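Local coordinates for periplasmic beta-glucosidase (PDB 6R5T), which probably hydrolyses terminal, non-reducing beta-D-glucosyl groups with release of beta-D-glucose, as a periplasmic glycoside hydrolase of family 3, at residues 641-646 with 653-658; 677-682 with 687-692; 229-232 with 236-239. The protein carries 1 engineered substitution. All blocks are in the same frame, centred on the assembly; numbering follows the deposited sequence. Where two conformers were deposited one is given.

Along the chain contact 3 comes first, then contact 1, then contact 2, each closing before the next opens. Contact 3 belongs to the N-terminal family 3 domain with its parallel barrel sheet; its centre is about 42 Å from those of both others. Contacts 1 and 2 lie about 6 Å apart, centre to centre, in the C-terminal fibronectin type III-like sandwich, each pairing one strand from each sheet: 636-645 and 686-694 are neighbours in one, 651-660 and 672-681 in the other. Val641 O and Leu643 O probably accept from Ile689 N and Arg687 N, and Val655 CG2 packs on Ile689 CD1, so they form one sandwich interior; contact 3 belongs to the separate barrel domain.

Contact 1 of 3, residues 641-646 with 653-658; sequences VTLSNS and TVVQLY
Leu643 meets Thr653 and Val655 through the two methyls at its end. Its CD2 lies 3.8 Å from Thr653 CG2, and its CD1 stands 3.9 Å from that same Thr653 methyl, so the leucine fork closes on one methyl with both prongs. The threonine presents this methyl because OG1 takes the place anti to the backbone N (chi1 -173°), leaving CG2 between N and the carbonyl carbon. Leu643 CD2 also reaches Val655 CG2 at 4.0 Å, the two side chains lying alongside each other and pointing opposite ways. The other branch of Val655 serves the next neighbour: its CG1 is 4.2 Å from Val641 CG1. No hydrogen bond joins the segments, and all four touching residues are buried, so the contact is apolar, made of methyl packing away from solvent. Further out, Ile689 lies against both Leu643 and Val655, while Val718 closes on Val641 and Val655. Backbone hydrogen bonds tie Val641 to Ile689 and Leu643 to Arg687 of strand 686-694. On segment 653-658 itself, Gln656 NE2 donates to Val654 O at 3.1 Å. The axes of segments 641-645 and 653-658 approach to 9.7 Å with directions 160° apart. Strand 636-645 belongs to one sheet and strand 651-660 to another, which is the face-to-face arrangement of a fibronectin type III-like beta-sandwich.

Contact 2 of 3, residues 677-682 with 687-692; sequences RKVMLE and REIVFR
The Arg677 guanidinium is held at the backbone of Val690 to Arg692, largely through water. Its NE donates to the oxygen of water 1 at 3.2 Å, and that water also accepts from Val690 N at 3.0 Å. Arg677 NH2 likewise donates to the oxygen of water 2 at 3.1 Å, which takes the N-H of Arg692 as well. The direct bond from Arg677 NH2 to Val690 O, 2.5 Å long, lies near the guanidinium plane but is weak (121° at the hydrogen) and its shortness makes it doubtful. Bends at chi2 and chi3 bring the guanidinium beside Phe691, whose CE1 lies above one guanidinium face, toward the rim; with the planes 55° apart this is no parallel stack. Arg687 is used differently: Val679 CG1 sits over the centre of its guanidinium, 3.8 Å from Arg687 CZ. Between the two arginines, Val679 CG2 and Ile689 CD1 meet tip to tip at 4.1 Å. The strands run antiparallel, at 169°, yet lie in separate sheets: 672-681 flanks strand 651-660, and 686-694 flanks strand 636-645, each as the outermost strand within this chain.

Contact 3 of 3, residues 229-232 with 236-239; sequences VPAT and WLLT
Leu237 and Leu238 reach Ala231 by different torsions. In Leu237, CG stands anti to the backbone N (chi1 -178°), and CD2 continues the chain nearly extended from CA, which sets that methyl 3.9 Å from Ala231 CB. Leu238 takes a different staggered position about its first bond: CG is anti to the carbonyl carbon (chi1 -63°), and an extended chi2 of -178° carries CD1 forward to lie 3.4 Å from Ala231 O. The same carbonyl oxygen is 3.7 Å from Leu238 CG, so the branch of the leucine packs against the peptide oxygen, while Thr232 O, at 4.3 Å from Leu238 CD1, is a more distant neighbour. Consecutive leucines thus divide the work, one meeting the methyl of Ala231 and the other its carbonyl. The shortest separation between CA atoms, 7.0 Å, is that of Ala231 and Leu237. Asn234, just before helix 235-245, accepts a hydrogen bond from Leu237 N on its OD1, which probably helps to define the first turn. Helix 235-245 lies on the connection, after the short hairpin 225-226/229-230, between strands 218-221 and 251-253, a beta-alpha-beta crossover of the barrel. Val221 packs on Ala231, Thr232 and Leu238, and Phe178 of the adjacent strand 172-178 on both leucines. With all four touching residues buried and no hydrogen bond between the segments, cohesion here rests on van der Waals contact and exclusion of water; Leu238 CD1 against Ala231 O is a close methyl-to-oxygen contact and not a hydrogen bond.

Contact 1 of 3, residues 641-646 with 653-658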
ATOM      1  N   VAL A 641      23.602  29.133  -5.861  1.00 18.30           N
ATOM      2  CA  VAL A 641      24.172  28.833  -4.547  1.00 19.27           C
ATOM      3  C   VAL A 641      25.656  28.526  -4.751  1.00 18.29           C
ATOM      4  O   VAL A 641      26.005  27.984  -5.812  1.00 19.63           O
ATOM      5  CB  VAL A 641      23.389  27.682  -3.910  1.00 21.66           C
ATOM      6  CG1 VAL A 641      23.641  26.350  -4.623  1.00 19.47           C
ATOM      7  CG2 VAL A 641      23.608  27.623  -2.443  1.00 27.08           C
ATOM      8  N   THR A 642      26.468  28.863  -3.769  1.00 18.45           N
ATOM      9  CA  THR A 642      27.897  28.487  -3.786  1.00 18.21           C
ATOM     10  C   THR A 642      28.083  27.299  -2.858  1.00 17.01           C
ATOM     11  O   THR A 642      27.762  27.415  -1.653  1.00 17.96           O
ATOM     12  CB  THR A 642      28.819  29.660  -3.442  1.00 20.41           C
ATOM     13  OG1 THR A 642      28.528  30.621  -4.461  1.00 24.47           O
ATOM     14  CG2 THR A 642      30.288  29.294  -3.500  1.00 20.87           C
ATOM     15  N   LEU A 643      28.695  26.248  -3.389  1.00 14.91           N
ATOM     16  CA  LEU A 643      29.105  25.067  -2.601  1.00 14.88           C
ATOM     17  C   LEU A 643      30.578  25.194  -2.241  1.00 15.95           C
ATOM     18  O   LEU A 643      31.380  25.456  -3.166  1.00 17.58           O
ATOM     19  CB  LEU A 643      28.863  23.821  -3.435  1.00 16.28           C
ATOM     20  CG  LEU A 643      29.335  22.514  -2.812  1.00 15.80           C
ATOM     21  CD1 LEU A 643      28.472  22.103  -1.630  1.00 16.37           C
ATOM     22  CD2 LEU A 643      29.392  21.408  -3.857  1.00 17.73           C
ATOM     23  N   SER A 644      30.926  24.917  -0.997  1.00 16.22           N
ATOM     24  CA  SER A 644      32.335  24.923  -0.520  0.50 16.37           C
ATOM     25  C   SER A 644      32.671  23.612   0.184  1.00 17.76           C
ATOM     26  O   SER A 644      31.812  23.055   0.894  1.00 15.30           O
ATOM     27  CB  SER A 644      32.577  26.089   0.421  0.50 16.69           C
ATOM     28  OG  SER A 644      32.146  27.288  -0.172  0.50 17.26           O
ATOM     29  N   ASN A 645      33.883  23.135   0.013  1.00 16.64           N
ATOM     30  CA  ASN A 645      34.417  22.026   0.804  1.00 15.94           C
ATOM     31  C   ASN A 645      35.076  22.668   2.017  1.00 18.41           C
ATOM     32  O   ASN A 645      36.130  23.335   1.867  1.00 18.83           O
ATOM     33  CB  ASN A 645      35.386  21.192  -0.031  1.00 15.69           C
ATOM     34  CG  ASN A 645      35.943  19.987   0.677  1.00 14.35           C
ATOM     35  OD1 ASN A 645      35.944  19.940   1.910  1.00 14.96           O
ATOM     36  ND2 ASN A 645      36.468  19.032  -0.073  1.00 14.94           N
ATOM     37  N   SER A 646      34.435  22.533   3.166  1.00 16.56           N
ATOM     38  CA  SER A 646      34.898  23.203   4.398  1.00 21.81           C
ATOM     39  C   SER A 646      35.635  22.219   5.317  1.00 24.28           C
ATOM     40  O   SER A 646      35.867  22.573   6.500  1.00 25.52           O
ATOM     41  CB  SER A 646      33.714  23.877   5.070  1.00 24.08           C
ATOM     42  OG  SER A 646      32.682  22.952   5.306  1.00 25.75           O
ATOM     43  N   THR A 653      29.974  15.903  -3.480  1.00 14.61           N
ATOM     44  CA  THR A 653      28.604  15.838  -2.940  1.00 15.24           C
ATOM     45  C   THR A 653      27.650  16.219  -4.061  1.00 15.02           C
ATOM     46  O   THR A 653      28.073  16.465  -5.215  1.00 15.73           O
ATOM     47  CB  THR A 653      28.439  16.711  -1.697  1.00 15.88           C
ATOM     48  OG1 THR A 653      27.140  16.455  -1.141  1.00 18.56           O
ATOM     49  CG2 THR A 653      28.522  18.185  -1.997  1.00 16.29           C
ATOM     50  N   VAL A 654      26.368  16.130  -3.765  1.00 13.33           N
ATOM     51  CA  VAL A 654      25.328  16.380  -4.786  1.00 13.87           C
ATOM     52  C   VAL A 654      24.431  17.495  -4.251  1.00 14.23           C
ATOM     53  O   VAL A 654      23.736  17.282  -3.203  1.00 13.02           O
ATOM     54  CB  VAL A 654      24.503  15.132  -5.090  1.00 14.46           C
ATOM     55  CG1 VAL A 654      23.489  15.433  -6.197  1.00 14.08           C
ATOM     56  CG2 VAL A 654      25.412  13.939  -5.443  1.00 15.11           C
ATOM     57  N   VAL A 655      24.409  18.622  -4.940  1.00 12.97           N
ATOM     58  CA  VAL A 655      23.510  19.742  -4.608  1.00 14.14           C
ATOM     59  C   VAL A 655      22.179  19.484  -5.282  1.00 14.34           C
ATOM     60  O   VAL A 655      22.156  19.228  -6.514  1.00 13.50           O
ATOM     61  CB  VAL A 655      24.092  21.088  -5.028  1.00 14.60           C
ATOM     62  CG1 VAL A 655      23.162  22.206  -4.609  1.00 14.67           C
ATOM     63  CG2 VAL A 655      25.465  21.288  -4.406  1.00 15.54           C
ATOM     64  N   GLN A 656      21.119  19.451  -4.489  1.00 12.85           N
ATOM     65  CA  GLN A 656      19.785  19.063  -4.983  1.00 13.00           C
ATOM     66  C   GLN A 656      18.854  20.275  -4.961  1.00 12.97           C
ATOM     67  O   GLN A 656      18.873  21.005  -3.976  1.00 12.95           O
ATOM     68  CB  GLN A 656      19.225  17.948  -4.094  1.00 13.12           C
ATOM     69  CG  GLN A 656      20.146  16.737  -4.128  1.00 13.18           C
ATOM     70  CD  GLN A 656      20.128  15.927  -2.853  1.00 13.44           C
ATOM     71  OE1 GLN A 656      19.048  15.638  -2.306  1.00 12.48           O
ATOM     72  NE2 GLN A 656      21.304  15.469  -2.421  1.00 13.82           N
ATOM     73  N   LEU A 657      18.059  20.420  -6.008  1.00 12.46           N
ATOM     74  CA  LEU A 657      17.058  21.468  -6.117  1.00 13.10           C
ATOM     75  C   LEU A 657      15.688  20.819  -6.134  1.00 11.60           C
ATOM     76  O   LEU A 657      15.420  19.974  -7.016  1.00 12.48           O
ATOM     77  CB  LEU A 657      17.302  22.332  -7.350  1.00 14.93           C
ATOM     78  CG  LEU A 657      16.366  23.541  -7.396  1.00 18.91           C
ATOM     79  CD1 LEU A 657      17.043  24.728  -8.025  1.00 20.68           C
ATOM     80  CD2 LEU A 657      15.078  23.206  -8.133  1.00 20.39           C
ATOM     81  N   TYR A 658      14.814  21.301  -5.266  1.00 11.50           N
ATOM     82  CA  TYR A 658      13.426  20.818  -5.183  1.00 11.65           C
ATOM     83  C   TYR A 658      12.501  22.003  -5.398  1.00 13.60           C
ATOM     84  O   TYR A 658      12.829  23.137  -5.012  1.00 13.82           O
ATOM     85  CB  TYR A 658      13.128  20.149  -3.834  1.00 11.19           C
ATOM     86  CG  TYR A 658      14.045  18.990  -3.542  1.00 11.03           C
ATOM     87  CD1 TYR A 658      15.260  19.170  -2.920  1.00 12.24           C
ATOM     88  CD2 TYR A 658      13.674  17.695  -3.874  1.00 11.28           C
ATOM     89  CE1 TYR A 658      16.101  18.088  -2.643  1.00 12.16           C
ATOM     90  CE2 TYR A 658      14.501  16.618  -3.614  1.00 11.61           C
ATOM     91  CZ  TYR A 658      15.700  16.804  -2.967  1.00 11.53           C
ATOM     92  OH  TYR A 658      16.477  15.676  -2.800  1.00 12.81           O
TER

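Contact 2 of 3, residues 677-682 with 687-692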
ATOM      1  N   ARG A 677      23.302  18.803  -9.075  1.00 14.95           N
ATOM      2  CA  ARG A 677      24.686  19.000  -9.587  1.00 16.65           C
ATOM      3  C   ARG A 677      25.590  18.186  -8.689  1.00 17.76           C
ATOM      4  O   ARG A 677      25.670  18.493  -7.481  1.00 16.41           O
ATOM      5  CB  ARG A 677      25.128  20.465  -9.586  1.00 22.98           C
ATOM      6  CG  ARG A 677      26.124  20.844 -10.688  1.00 28.80           C
ATOM      7  CD  ARG A 677      25.436  20.976 -12.065  1.00 29.57           C
ATOM      8  NE  ARG A 677      24.707  22.228 -12.338  1.00 28.99           N
ATOM      9  CZ  ARG A 677      23.427  22.339 -12.688  1.00 32.44           C
ATOM     10  NH1 ARG A 677      22.618  21.288 -12.815  1.00 34.83           N
ATOM     11  NH2 ARG A 677      22.943  23.548 -12.919  1.00 38.83           N
ATOM     12  N   LYS A 678      26.297  17.234  -9.257  1.00 18.51           N
ATOM     13  CA  LYS A 678      27.341  16.554  -8.485  1.00 17.51           C
ATOM     14  C   LYS A 678      28.637  17.316  -8.717  1.00 17.02           C
ATOM     15  O   LYS A 678      29.006  17.533  -9.881  1.00 17.87           O
ATOM     16  CB  LYS A 678      27.485  15.124  -8.930  1.00 18.92           C
ATOM     17  CG  LYS A 678      28.501  14.382  -8.097  1.00 19.92           C
ATOM     18  CD  LYS A 678      28.462  12.949  -8.403  1.00 24.04           C
ATOM     19  CE  LYS A 678      29.129  12.054  -7.401  1.00 26.21           C
ATOM     20  NZ  LYS A 678      29.384  10.811  -8.185  1.00 32.83           N
ATOM     21  N   VAL A 679      29.325  17.626  -7.631  1.00 15.70           N
ATOM     22  CA  VAL A 679      30.508  18.504  -7.671  1.00 16.64           C
ATOM     23  C   VAL A 679      31.595  17.878  -6.839  1.00 17.83           C
ATOM     24  O   VAL A 679      31.367  17.640  -5.632  1.00 16.37           O
ATOM     25  CB  VAL A 679      30.138  19.908  -7.175  1.00 17.11           C
ATOM     26  CG1 VAL A 679      31.321  20.825  -7.296  1.00 19.54           C
ATOM     27  CG2 VAL A 679      28.906  20.455  -7.900  1.00 20.04           C
ATOM     28  N   MET A 680      32.767  17.718  -7.455  1.00 17.32           N
ATOM     29  CA  MET A 680      33.991  17.268  -6.771  1.00 18.59           C
ATOM     30  C   MET A 680      34.819  18.485  -6.362  1.00 17.47           C
ATOM     31  O   MET A 680      35.110  19.341  -7.216  1.00 18.11           O
ATOM     32  CB  MET A 680      34.814  16.397  -7.724  1.00 20.18           C
ATOM     33  CG  MET A 680      36.214  16.104  -7.251  1.00 24.28           C
ATOM     34  SD  MET A 680      36.302  15.198  -5.707  1.00 30.34           S
ATOM     35  CE  MET A 680      35.877  13.592  -6.376  1.00 33.59           C
ATOM     36  N   LEU A 681      35.152  18.609  -5.085  1.00 15.48           N
ATOM     37  CA  LEU A 681      35.880  19.813  -4.602  1.00 15.70           C
ATOM     38  C   LEU A 681      37.080  19.413  -3.777  1.00 14.63           C
ATOM     39  O   LEU A 681      37.014  18.513  -2.915  1.00 14.82           O
ATOM     40  CB  LEU A 681      34.961  20.681  -3.755  1.00 17.70           C
ATOM     41  CG  LEU A 681      33.791  21.321  -4.484  1.00 18.72           C
ATOM     42  CD1 LEU A 681      32.937  21.992  -3.447  1.00 21.00           C
ATOM     43  CD2 LEU A 681      34.208  22.308  -5.540  1.00 19.16           C
ATOM     44  N   GLU A 682      38.198  20.084  -4.009  1.00 13.83           N
ATOM     45  CA  GLU A 682      39.307  19.965  -3.075  1.00 15.39           C
ATOM     46  C   GLU A 682      38.949  20.728  -1.800  1.00 16.48           C
ATOM     47  O   GLU A 682      38.110  21.629  -1.808  1.00 15.30           O
ATOM     48  CB  GLU A 682      40.580  20.556  -3.726  1.00 16.83           C
ATOM     49  CG  GLU A 682      40.999  19.875  -5.023  1.00 18.12           C
ATOM     50  CD  GLU A 682      41.656  18.519  -4.845  1.00 19.07           C
ATOM     51  OE1 GLU A 682      41.936  17.896  -5.859  1.00 22.05           O
ATOM     52  OE2 GLU A 682      42.035  18.175  -3.709  1.00 21.43           O
ATOM     53  N   ARG A 687      32.404  26.263  -5.680  1.00 21.87           N
ATOM     54  CA  ARG A 687      31.819  26.256  -7.018  1.00 21.90           C
ATOM     55  C   ARG A 687      30.490  26.985  -6.921  1.00 22.74           C
ATOM     56  O   ARG A 687      29.677  26.622  -6.042  1.00 20.08           O
ATOM     57  CB  ARG A 687      31.621  24.818  -7.512  1.00 25.11           C
ATOM     58  CG  ARG A 687      31.081  24.675  -8.935  1.00 32.36           C
ATOM     59  CD  ARG A 687      32.153  24.658 -10.025  1.00 37.48           C
ATOM     60  NE  ARG A 687      33.258  23.764  -9.682  1.00 42.76           N
ATOM     61  CZ  ARG A 687      33.365  22.488 -10.029  1.00 48.35           C
ATOM     62  NH1 ARG A 687      32.462  21.920 -10.813  1.00 52.02           N
ATOM     63  NH2 ARG A 687      34.401  21.780  -9.596  1.00 52.07           N
ATOM     64  N   GLU A 688      30.295  27.974  -7.787  1.00 22.38           N
ATOM     65  CA  GLU A 688      28.978  28.609  -7.966  1.00 23.24           C
ATOM     66  C   GLU A 688      28.152  27.647  -8.808  1.00 24.13           C
ATOM     67  O   GLU A 688      28.573  27.206  -9.884  1.00 25.65           O
ATOM     68  CB  GLU A 688      29.023  29.985  -8.657  1.00 29.56           C
ATOM     69  CG  GLU A 688      27.614  30.620  -8.573  1.00 34.29           C
ATOM     70  CD  GLU A 688      27.334  32.085  -8.874  1.00 45.15           C
ATOM     71  OE1 GLU A 688      27.329  32.460 -10.053  1.00 47.34           O
ATOM     72  OE2 GLU A 688      26.976  32.827  -7.930  1.00 51.59           O
ATOM     73  N   ILE A 689      27.008  27.272  -8.279  1.00 21.79           N
ATOM     74  CA  ILE A 689      26.069  26.375  -8.973  1.00 22.55           C
ATOM     75  C   ILE A 689      24.914  27.254  -9.413  1.00 22.34           C
ATOM     76  O   ILE A 689      24.397  28.074  -8.583  1.00 23.62           O
ATOM     77  CB  ILE A 689      25.666  25.227  -8.049  1.00 25.73           C
ATOM     78  CG1 ILE A 689      26.919  24.431  -7.680  1.00 27.29           C
ATOM     79  CG2 ILE A 689      24.633  24.353  -8.710  1.00 27.24           C
ATOM     80  CD1 ILE A 689      26.781  23.605  -6.490  1.00 31.59           C
ATOM     81  N   VAL A 690      24.585  27.143 -10.691  1.00 21.43           N
ATOM     82  CA  VAL A 690      23.453  27.874 -11.287  1.00 20.70           C
ATOM     83  C   VAL A 690      22.470  26.844 -11.805  1.00 20.69           C
ATOM     84  O   VAL A 690      22.844  26.038 -12.669  1.00 24.46           O
ATOM     85  CB  VAL A 690      23.946  28.784 -12.412  1.00 24.97           C
ATOM     86  CG1 VAL A 690      22.799  29.604 -12.951  1.00 24.53           C
ATOM     87  CG2 VAL A 690      25.100  29.648 -11.947  1.00 25.03           C
ATOM     88  N   PHE A 691      21.295  26.787 -11.210  1.00 17.63           N
ATOM     89  CA  PHE A 691      20.185  25.981 -11.719  1.00 19.66           C
ATOM     90  C   PHE A 691      19.322  26.891 -12.559  1.00 19.75           C
ATOM     91  O   PHE A 691      19.003  27.993 -12.109  1.00 24.43           O
ATOM     92  CB  PHE A 691      19.391  25.398 -10.557  1.00 17.33           C
ATOM     93  CG  PHE A 691      20.155  24.427  -9.715  1.00 15.40           C
ATOM     94  CD1 PHE A 691      20.371  23.140 -10.187  1.00 18.72           C
ATOM     95  CD2 PHE A 691      20.614  24.739  -8.462  1.00 16.46           C
ATOM     96  CE1 PHE A 691      21.033  22.206  -9.414  1.00 17.78           C
ATOM     97  CE2 PHE A 691      21.265  23.797  -7.683  1.00 18.62           C
ATOM     98  CZ  PHE A 691      21.474  22.532  -8.163  1.00 17.72           C
ATOM     99  N   ARG A 692      18.823  26.339 -13.649  1.00 22.70           N
ATOM    100  CA  ARG A 692      17.816  26.997 -14.493  1.00 24.97           C
ATOM    101  C   ARG A 692      16.455  26.343 -14.250  1.00 20.57           C
ATOM    102  O   ARG A 692      16.381  25.093 -14.144  1.00 22.79           O
ATOM    103  CB  ARG A 692      18.213  26.865 -15.962  1.00 29.78           C
ATOM    104  CG  ARG A 692      19.365  27.769 -16.363  1.00 34.91           C
ATOM    105  CD  ARG A 692      19.640  27.750 -17.869  1.00 45.22           C
ATOM    106  NE  ARG A 692      18.428  27.652 -18.678  1.00 53.34           N
ATOM    107  CZ  ARG A 692      18.314  28.024 -19.946  1.00 65.12           C
ATOM    108  NH1 ARG A 692      19.344  28.547 -20.577  1.00 74.47           N
ATOM    109  NH2 ARG A 692      17.169  27.879 -20.592  1.00 61.31           N
TER
HETATM  110  O   HOH W   1      25.989  25.204 -12.548  1.00 29.61           O
HETATM  111  O   HOH W   2      20.269  23.848 -14.544  1.00 33.33           O

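Contact 3 of 3, residues 229-232 with 236-239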
ATOM      1  N   VAL A 229      -6.818  -3.980 -16.167  1.00 12.60           N
ATOM      2  CA  VAL A 229      -6.501  -4.488 -17.529  1.00 14.08           C
ATOM      3  C   VAL A 229      -5.024  -4.833 -17.590  1.00 12.83           C
ATOM      4  O   VAL A 229      -4.196  -3.950 -17.562  1.00 12.41           O
ATOM      5  CB  VAL A 229      -6.895  -3.477 -18.610  1.00 13.82           C
ATOM      6  CG1 VAL A 229      -6.654  -4.081 -19.992  1.00 15.24           C
ATOM      7  CG2 VAL A 229      -8.354  -3.115 -18.449  1.00 16.78           C
ATOM      8  N   PRO A 230      -4.684  -6.120 -17.768  1.00 13.43           N
ATOM      9  CA  PRO A 230      -3.291  -6.498 -18.020  1.00 14.53           C
ATOM     10  C   PRO A 230      -2.675  -5.620 -19.109  1.00 14.14           C
ATOM     11  O   PRO A 230      -3.284  -5.395 -20.172  1.00 13.06           O
ATOM     12  CB  PRO A 230      -3.379  -7.958 -18.478  1.00 13.37           C
ATOM     13  CG  PRO A 230      -4.632  -8.461 -17.834  1.00 13.77           C
ATOM     14  CD  PRO A 230      -5.568  -7.273 -17.848  1.00 13.57           C
ATOM     15  N   ALA A 231      -1.444  -5.174 -18.902  1.00 13.98           N
ATOM     16  CA  ALA A 231      -0.726  -4.348 -19.874  1.00 15.04           C
ATOM     17  C   ALA A 231      -0.738  -5.029 -21.260  1.00 13.91           C
ATOM     18  O   ALA A 231      -0.888  -4.330 -22.264  1.00 14.88           O
ATOM     19  CB  ALA A 231       0.661  -4.067 -19.378  1.00 15.77           C
ATOM     20  N   THR A 232      -0.573  -6.335 -21.264  1.00 13.80           N
ATOM     21  CA  THR A 232      -0.467  -7.133 -22.514  1.00 15.43           C
ATOM     22  C   THR A 232      -1.759  -7.029 -23.316  1.00 16.09           C
ATOM     23  O   THR A 232      -1.692  -7.250 -24.549  1.00 15.77           O
ATOM     24  CB  THR A 232      -0.109  -8.562 -22.151  1.00 16.15           C
ATOM     25  OG1 THR A 232       1.080  -8.509 -21.375  1.00 20.41           O
ATOM     26  CG2 THR A 232       0.118  -9.439 -23.374  1.00 18.68           C
ATOM     27  N   TRP A 236      -5.492   0.891 -24.635  1.00 14.85           N
ATOM     28  CA  TRP A 236      -5.311   2.290 -24.229  1.00 17.18           C
ATOM     29  C   TRP A 236      -3.809   2.524 -24.034  1.00 16.28           C
ATOM     30  O   TRP A 236      -3.217   3.503 -24.527  1.00 17.08           O
ATOM     31  CB  TRP A 236      -6.161   2.592 -22.992  1.00 19.37           C
ATOM     32  CG  TRP A 236      -5.764   3.905 -22.437  1.00 22.52           C
ATOM     33  CD1 TRP A 236      -6.110   5.127 -22.962  1.00 25.96           C
ATOM     34  CD2 TRP A 236      -4.807   4.145 -21.387  1.00 23.97           C
ATOM     35  NE1 TRP A 236      -5.458   6.116 -22.272  1.00 30.73           N
ATOM     36  CE2 TRP A 236      -4.660   5.541 -21.306  1.00 26.22           C
ATOM     37  CE3 TRP A 236      -4.099   3.328 -20.497  1.00 24.24           C
ATOM     38  CZ2 TRP A 236      -3.821   6.122 -20.358  1.00 31.79           C
ATOM     39  CZ3 TRP A 236      -3.273   3.908 -19.559  1.00 25.90           C
ATOM     40  CH2 TRP A 236      -3.118   5.287 -19.515  1.00 27.41           C
ATOM     41  N   LEU A 237      -3.166   1.640 -23.284  1.00 13.81           N
ATOM     42  CA  LEU A 237      -1.734   1.837 -22.983  1.00 14.66           C
ATOM     43  C   LEU A 237      -0.866   1.699 -24.233  1.00 14.31           C
ATOM     44  O   LEU A 237       0.040   2.542 -24.434  1.00 14.93           O
ATOM     45  CB  LEU A 237      -1.330   0.830 -21.905  1.00 16.08           C
ATOM     46  CG  LEU A 237       0.110   0.916 -21.441  1.00 17.17           C
ATOM     47  CD1 LEU A 237       0.294   2.021 -20.438  1.00 17.61           C
ATOM     48  CD2 LEU A 237       0.558  -0.418 -20.858  1.00 18.74           C
ATOM     49  N   LEU A 238      -1.071   0.639 -25.024  1.00 13.82           N
ATOM     50  CA  LEU A 238      -0.049   0.255 -26.014  1.00 14.37           C
ATOM     51  C   LEU A 238      -0.316   0.970 -27.334  1.00 15.73           C
ATOM     52  O   LEU A 238       0.604   1.053 -28.137  1.00 16.98           O
ATOM     53  CB  LEU A 238      -0.087  -1.255 -26.206  1.00 14.75           C
ATOM     54  CG  LEU A 238       0.256  -2.085 -24.995  1.00 14.85           C
ATOM     55  CD1 LEU A 238       0.211  -3.534 -25.408  1.00 15.72           C
ATOM     56  CD2 LEU A 238       1.602  -1.695 -24.428  1.00 14.45           C
ATOM     57  N   THR A 239      -1.546   1.352 -27.576  1.00 15.53           N
ATOM     58  CA  THR A 239      -1.946   2.003 -28.850  1.00 16.47           C
ATOM     59  C   THR A 239      -2.284   3.472 -28.641  1.00 16.34           C
ATOM     60  O   THR A 239      -1.564   4.298 -29.200  1.00 17.60           O
ATOM     61  CB  THR A 239      -3.089   1.257 -29.539  1.00 18.85           C
ATOM     62  OG1 THR A 239      -2.671  -0.079 -29.855  1.00 21.03           O
ATOM     63  CG2 THR A 239      -3.452   1.956 -30.826  1.00 21.79           C
TER